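Local structure of PrgZ (Enterococcus faecalis, 4FAJ) at residues Ile84-Asn89 with Phe239-Leu244; Lys544-His549 with Ala553-Lys558. The protein binds a peptide pheromone outside the cell as a membrane-anchored receptor of the solute-binding protein 5 family, and probably serves peptide uptake. All coordinates share one frame; numbering follows the deposited sequence. Where two conformers were deposited one is given.

Contact 1: Ile84-Asn89 with Phe239-Leu244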
loop_
_atom_site.group_PDB
_atom_site.type_symbol
_atom_site.label_atom_id
_atom_site.label_comp_id
_atom_site.label_asym_id
_atom_site.label_seq_id
_atom_site.Cartn_x
_atom_site.Cartn_y
_atom_site.Cartn_z
ATOM N N ILE A 84 7.632 -2.841 -1.459
ATOM C CA ILE A 84 7.698 -1.461 -1.933
ATOM C C ILE A 84 8.760 -0.643 -1.192
ATOM O O ILE A 84 9.507 0.098 -1.829
ATOM C CB ILE A 84 6.313 -0.806 -1.913
ATOM C CG1 ILE A 84 5.498 -1.340 -3.093
ATOM C CG2 ILE A 84 6.420 0.715 -1.975
ATOM C CD1 ILE A 84 4.033 -0.935 -3.058
ATOM N N THR A 85 8.847 -0.783 0.131
ATOM C CA THR A 85 9.969 -0.201 0.872
ATOM C C THR A 85 11.351 -0.678 0.374
ATOM O O THR A 85 12.284 0.131 0.225
ATOM C CB THR A 85 9.834 -0.459 2.392
ATOM O OG1 THR A 85 8.759 0.342 2.909
ATOM C CG2 THR A 85 11.140 -0.093 3.132
ATOM N N LEU A 86 11.493 -1.975 0.098
ATOM C CA LEU A 86 12.763 -2.464 -0.430
ATOM C C LEU A 86 13.060 -1.813 -1.782
ATOM O O LEU A 86 14.160 -1.305 -2.008
ATOM C CB LEU A 86 12.759 -3.974 -0.591
ATOM C CG LEU A 86 13.997 -4.557 -1.281
ATOM C CD1 LEU A 86 15.266 -4.223 -0.508
ATOM C CD2 LEU A 86 13.806 -6.072 -1.429
ATOM N N LEU A 87 12.076 -1.824 -2.672
ATOM C CA LEU A 87 12.259 -1.249 -4.013
ATOM C C LEU A 87 12.524 0.262 -3.952
ATOM O O LEU A 87 13.321 0.780 -4.745
ATOM C CB LEU A 87 11.068 -1.573 -4.939
ATOM C CG LEU A 87 10.975 -2.994 -5.497
ATOM C CD1 LEU A 87 9.711 -3.153 -6.383
ATOM C CD2 LEU A 87 12.208 -3.405 -6.273
ATOM N N ALA A 88 11.897 0.970 -3.010
ATOM C CA ALA A 88 12.160 2.406 -2.836
ATOM C C ALA A 88 13.617 2.684 -2.435
ATOM O O ALA A 88 14.121 3.787 -2.635
ATOM C CB ALA A 88 11.184 3.023 -1.823
ATOM N N ASN A 89 14.296 1.662 -1.920
ATOM C CA ASN A 89 15.677 1.782 -1.437
ATOM C C ASN A 89 16.763 1.119 -2.317
ATOM O O ASN A 89 17.922 1.573 -2.308
ATOM C CB ASN A 89 15.740 1.282 -0.000
ATOM C CG ASN A 89 15.104 2.247 0.966
ATOM O OD1 ASN A 89 15.700 3.266 1.315
ATOM N ND2 ASN A 89 13.890 1.939 1.414
ATOM N N PHE A 239 21.007 1.736 -2.731
ATOM C CA PHE A 239 21.581 0.473 -2.303
ATOM C C PHE A 239 21.355 -0.605 -3.345
ATOM O O PHE A 239 20.472 -0.481 -4.179
ATOM C CB PHE A 239 20.955 0.064 -0.969
ATOM C CG PHE A 239 21.092 1.104 0.086
ATOM C CD1 PHE A 239 22.227 1.152 0.886
ATOM C CD2 PHE A 239 20.093 2.055 0.277
ATOM C CE1 PHE A 239 22.367 2.135 1.862
ATOM C CE2 PHE A 239 20.227 3.024 1.244
ATOM C CZ PHE A 239 21.374 3.068 2.040
ATOM N N ASN A 240 22.199 -1.636 -3.315
ATOM C CA ASN A 240 22.018 -2.842 -4.116
ATOM C C ASN A 240 21.456 -3.936 -3.220
ATOM O O ASN A 240 21.731 -3.960 -2.032
ATOM C CB ASN A 240 23.355 -3.351 -4.664
ATOM C CG ASN A 240 23.931 -2.476 -5.754
ATOM O OD1 ASN A 240 23.209 -1.813 -6.486
ATOM N ND2 ASN A 240 25.261 -2.511 -5.889
ATOM N N LEU A 241 20.679 -4.848 -3.775
ATOM C CA LEU A 241 20.213 -6.006 -2.993
ATOM C C LEU A 241 21.304 -7.060 -3.081
ATOM O O LEU A 241 21.541 -7.609 -4.158
ATOM C CB LEU A 241 18.891 -6.542 -3.528
ATOM C CG LEU A 241 18.320 -7.776 -2.806
ATOM C CD1 LEU A 241 17.944 -7.453 -1.367
ATOM C CD2 LEU A 241 17.113 -8.331 -3.560
ATOM N N THR A 242 21.996 -7.307 -1.969
ATOM C CA THR A 242 23.169 -8.198 -1.967
ATOM C C THR A 242 22.918 -9.579 -1.337
ATOM O O THR A 242 23.695 -10.503 -1.562
ATOM C CB THR A 242 24.401 -7.520 -1.303
ATOM O OG1 THR A 242 24.038 -6.975 -0.028
ATOM C CG2 THR A 242 24.932 -6.385 -2.191
ATOM N N ASN A 243 21.840 -9.727 -0.566
ATOM C CA ASN A 243 21.513 -11.014 0.064
ATOM C C ASN A 243 20.007 -11.181 0.217
ATOM O O ASN A 243 19.378 -10.446 0.969
ATOM C CB ASN A 243 22.186 -11.103 1.439
ATOM C CG ASN A 243 22.260 -12.518 1.975
ATOM O OD1 ASN A 243 21.455 -13.381 1.626
ATOM N ND2 ASN A 243 23.247 -12.765 2.839
ATOM N N LEU A 244 19.430 -12.122 -0.527
ATOM C CA LEU A 244 18.008 -12.462 -0.406
ATOM C C LEU A 244 17.828 -13.848 -1.015
ATOM O O LEU A 244 17.857 -14.006 -2.235
ATOM C CB LEU A 244 17.092 -11.442 -1.111
ATOM C CG LEU A 244 15.617 -11.464 -0.677
ATOM C CD1 LEU A 244 14.830 -10.310 -1.297
ATOM C CD2 LEU A 244 14.931 -12.743 -1.013
#

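Contact 2: Lys544-His549 with Ala553-Lys558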
loop_
_atom_site.group_PDB
_atom_site.type_symbol
_atom_site.label_atom_id
_atom_site.label_comp_id
_atom_site.label_asym_id
_atom_site.label_seq_id
_atom_site.Cartn_x
_atom_site.Cartn_y
_atom_site.Cartn_z
ATOM N N LYS A 544 20.242 8.049 12.652
ATOM C CA LYS A 544 19.896 9.401 12.225
ATOM C C LYS A 544 19.423 9.468 10.779
ATOM O O LYS A 544 19.820 8.653 9.937
ATOM C CB LYS A 544 21.098 10.346 12.348
ATOM C CG LYS A 544 21.838 10.307 13.667
ATOM C CD LYS A 544 21.008 10.778 14.826
ATOM C CE LYS A 544 21.811 10.645 16.118
ATOM N NZ LYS A 544 21.012 11.034 17.298
ATOM N N ASN A 545 18.560 10.448 10.520
ATOM C CA ASN A 545 18.193 10.880 9.176
ATOM C C ASN A 545 17.492 9.848 8.307
ATOM O O ASN A 545 17.705 9.811 7.105
ATOM C CB ASN A 545 19.420 11.403 8.430
ATOM C CG ASN A 545 19.084 12.562 7.523
ATOM O OD1 ASN A 545 18.036 13.182 7.674
ATOM N ND2 ASN A 545 19.973 12.871 6.588
ATOM N N VAL A 546 16.650 9.026 8.916
ATOM C CA VAL A 546 15.793 8.119 8.169
ATOM C C VAL A 546 14.515 8.892 7.867
ATOM O O VAL A 546 13.936 9.481 8.771
ATOM C CB VAL A 546 15.460 6.882 8.981
ATOM C CG1 VAL A 546 14.419 6.063 8.270
ATOM C CG2 VAL A 546 16.750 6.071 9.234
ATOM N N LEU A 547 14.075 8.876 6.613
ATOM C CA LEU A 547 12.841 9.556 6.227
ATOM C C LEU A 547 11.679 8.553 6.364
ATOM O O LEU A 547 11.733 7.468 5.800
ATOM C CB LEU A 547 12.947 10.060 4.790
ATOM C CG LEU A 547 12.629 11.513 4.515
ATOM C CD1 LEU A 547 13.567 12.410 5.333
ATOM C CD2 LEU A 547 12.760 11.806 3.024
ATOM N N MET A 548 10.653 8.911 7.123
ATOM C CA MET A 548 9.471 8.064 7.300
ATOM C C MET A 548 8.270 8.766 6.653
ATOM O O MET A 548 8.040 9.937 6.922
ATOM C CB MET A 548 9.221 7.838 8.790
ATOM C CG MET A 548 8.129 6.825 9.107
ATOM S SD MET A 548 7.890 6.598 10.886
ATOM C CE MET A 548 6.782 5.208 10.890
ATOM N N HIS A 549 7.522 8.064 5.798
ATOM C CA HIS A 549 6.421 8.663 5.048
ATOM C C HIS A 549 5.081 8.071 5.495
ATOM O O HIS A 549 4.956 6.845 5.621
ATOM C CB HIS A 549 6.602 8.413 3.545
ATOM C CG HIS A 549 7.863 8.989 2.975
ATOM N ND1 HIS A 549 8.042 10.341 2.782
ATOM C CD2 HIS A 549 8.990 8.392 2.519
ATOM C CE1 HIS A 549 9.237 10.557 2.260
ATOM N NE2 HIS A 549 9.831 9.392 2.082
ATOM N N ALA A 553 5.840 4.508 -0.102
ATOM C CA ALA A 553 6.823 3.621 0.515
ATOM C C ALA A 553 7.229 4.228 1.861
ATOM O O ALA A 553 7.636 5.373 1.911
ATOM C CB ALA A 553 8.028 3.459 -0.394
ATOM N N LYS A 554 7.114 3.459 2.938
ATOM C CA LYS A 554 7.184 4.001 4.297
ATOM C C LYS A 554 8.551 4.560 4.702
ATOM O O LYS A 554 8.614 5.574 5.413
ATOM C CB LYS A 554 6.758 2.948 5.321
ATOM C CG LYS A 554 6.601 3.495 6.741
ATOM C CD LYS A 554 6.143 2.420 7.720
ATOM C CE LYS A 554 4.686 2.042 7.549
ATOM N NZ LYS A 554 4.139 1.373 8.798
ATOM N N TYR A 555 9.636 3.898 4.299
ATOM C CA TYR A 555 10.974 4.313 4.751
ATOM C C TYR A 555 11.908 4.612 3.592
ATOM O O TYR A 555 11.929 3.879 2.606
ATOM C CB TYR A 555 11.611 3.249 5.660
ATOM C CG TYR A 555 10.902 3.071 6.984
ATOM C CD1 TYR A 555 10.990 4.046 7.969
ATOM C CD2 TYR A 555 10.131 1.937 7.247
ATOM C CE1 TYR A 555 10.339 3.909 9.181
ATOM C CE2 TYR A 555 9.476 1.781 8.480
ATOM C CZ TYR A 555 9.588 2.782 9.433
ATOM O OH TYR A 555 8.967 2.676 10.657
ATOM N N ASP A 556 12.667 5.698 3.727
ATOM C CA ASP A 556 13.756 6.028 2.819
ATOM C C ASP A 556 15.046 6.123 3.636
ATOM O O ASP A 556 15.218 7.024 4.466
ATOM C CB ASP A 556 13.482 7.349 2.093
ATOM C CG ASP A 556 14.524 7.661 1.022
ATOM O OD1 ASP A 556 15.500 6.895 0.885
ATOM O OD2 ASP A 556 14.346 8.666 0.299
ATOM N N TYR A 557 15.935 5.168 3.403
ATOM C CA TYR A 557 17.186 5.063 4.145
ATOM C C TYR A 557 18.375 5.729 3.435
ATOM O O TYR A 557 19.511 5.629 3.900
ATOM C CB TYR A 557 17.506 3.590 4.360
ATOM C CG TYR A 557 16.394 2.811 5.030
ATOM C CD1 TYR A 557 15.979 3.123 6.309
ATOM C CD2 TYR A 557 15.772 1.743 4.382
ATOM C CE1 TYR A 557 14.962 2.398 6.937
ATOM C CE2 TYR A 557 14.769 1.024 4.991
ATOM C CZ TYR A 557 14.374 1.346 6.279
ATOM O OH TYR A 557 13.370 0.627 6.889
ATOM N N LYS A 558 18.115 6.409 2.318
ATOM C CA LYS A 558 19.174 6.961 1.478
ATOM C C LYS A 558 20.231 7.737 2.278
ATOM O O LYS A 558 21.424 7.530 2.094
ATOM C CB LYS A 558 18.583 7.875 0.395
ATOM C CG LYS A 558 19.637 8.641 -0.428
ATOM C CD LYS A 558 18.990 9.399 -1.598
ATOM C CE LYS A 558 19.966 10.368 -2.221
ATOM N NZ LYS A 558 19.319 11.204 -3.263
HETATM O O HOH W 1 17.061 8.954 4.467
HETATM O O HOH W 2 11.825 9.416 0.162
#

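Contact 1: Ile84-Asn89 with Phe239-Leu244
Asn89 O accepts the backbone N-H of Phe239 at 3.1 Å, in its carbonyl plane, the one hydrogen bond joining the two segments. Because the Phe239 ring sits beside its backbone N (chi1 -55°), the same oxygen also lies in the ring plane at its edge, 3.4 Å from Phe239 CD2. Within the helix Asn89 ND2 donates to Thr85 O at 2.7 Å, leaving nearly within its own amide plane but tilted 29° from the carbonyl plane of Thr85. Together with the bonds of the same amide to Tyr555 O and Tyr557 N, this fixes the rotation of the Asn89 side chain. Nearly one turn earlier, Leu86 spreads its two methyls toward the 239-244 segment: Leu86 CD1 reaches Leu241 CD1 at 4.3 Å, while Leu86 CD2 faces Leu244 CD1 at 4.4 Å. Ile255 of the adjoining strand 252-257 touches Leu86, Phe239 and Leu241 and completes this apolar patch. Further along, Thr242 and Asn243 both face Thr254 in a classic beta bulge. Helix 81-90 thus packs against an outermost strand, 239-243, of a mixed four-stranded sheet, an alpha/beta layering typical of the periplasmic-binding-protein fold.

Contact 2: Lys544-His549 with Ala553-Lys558
With CG anti to the backbone N (chi1 -172°) and the chain extended beyond it, Met548 runs alongside Tyr555, whose ring is held beside its own backbone N (chi1 -67°). In this Met-aromatic contact Met548 SD stands obliquely 5.1 Å from the centroid of the Tyr555 ring. Met548 CE ends 3.4 Å from Tyr555 OH, a hydroxyl hydrogen-bonded to Lys537. Val546 CG1 packs at 3.9 Å against Tyr557 CD1 and also touches the Tyr555 ring. The backbones form a short antiparallel hairpin: Leu547 and Asp556 are its hydrogen-bonded pair, with Asp556 N to Leu547 O at 2.9 Å, and Met548 with Tyr555 is the non-hydrogen-bonded pair. Just beyond the paired strands, His549 N donates to Lys554 O at 2.7 Å. Asp556 shares a face with Leu547; the His549 side chain lies beside it, pointing the same way, ring and carboxylate planes 33° apart. A water spans them, 2.8 Å from His549 NE2 and 2.6 Å from Asp556 OD2. Asn101 holds His549 ND1. Asp556 OD1 accepts the N-H of Lys558 in an Asx turn, and OD2 also pairs with Arg96. Such donors would be expected to keep the Asp556 carboxylate ionised and its rotation fixed.

Asn89 welds the two contacts together. Its side-chain amide, on the helix of contact 1, bonds the backbone of contact 2 at two points: Asn89 OD1 accepts from Tyr557 N at 2.8 Å, and Asn89 ND2 donates to Tyr555 O at 3.0 Å. Ala88 CB packs on Ala553 CB at 3.5 Å. Helix 81-90 thus touches both strand 239-243 and the hairpin, with the contact centres about 13 Å apart. Ile84, at the other end of the helical segment, packs on an apolar side chain of the bound peptide. The zinc ion held by Asp263 and Asp266 is about 12 Å from the Phe239 side chain and about 10 Å from that of Asp556; Lys558 NZ bonds Asp263 OD2.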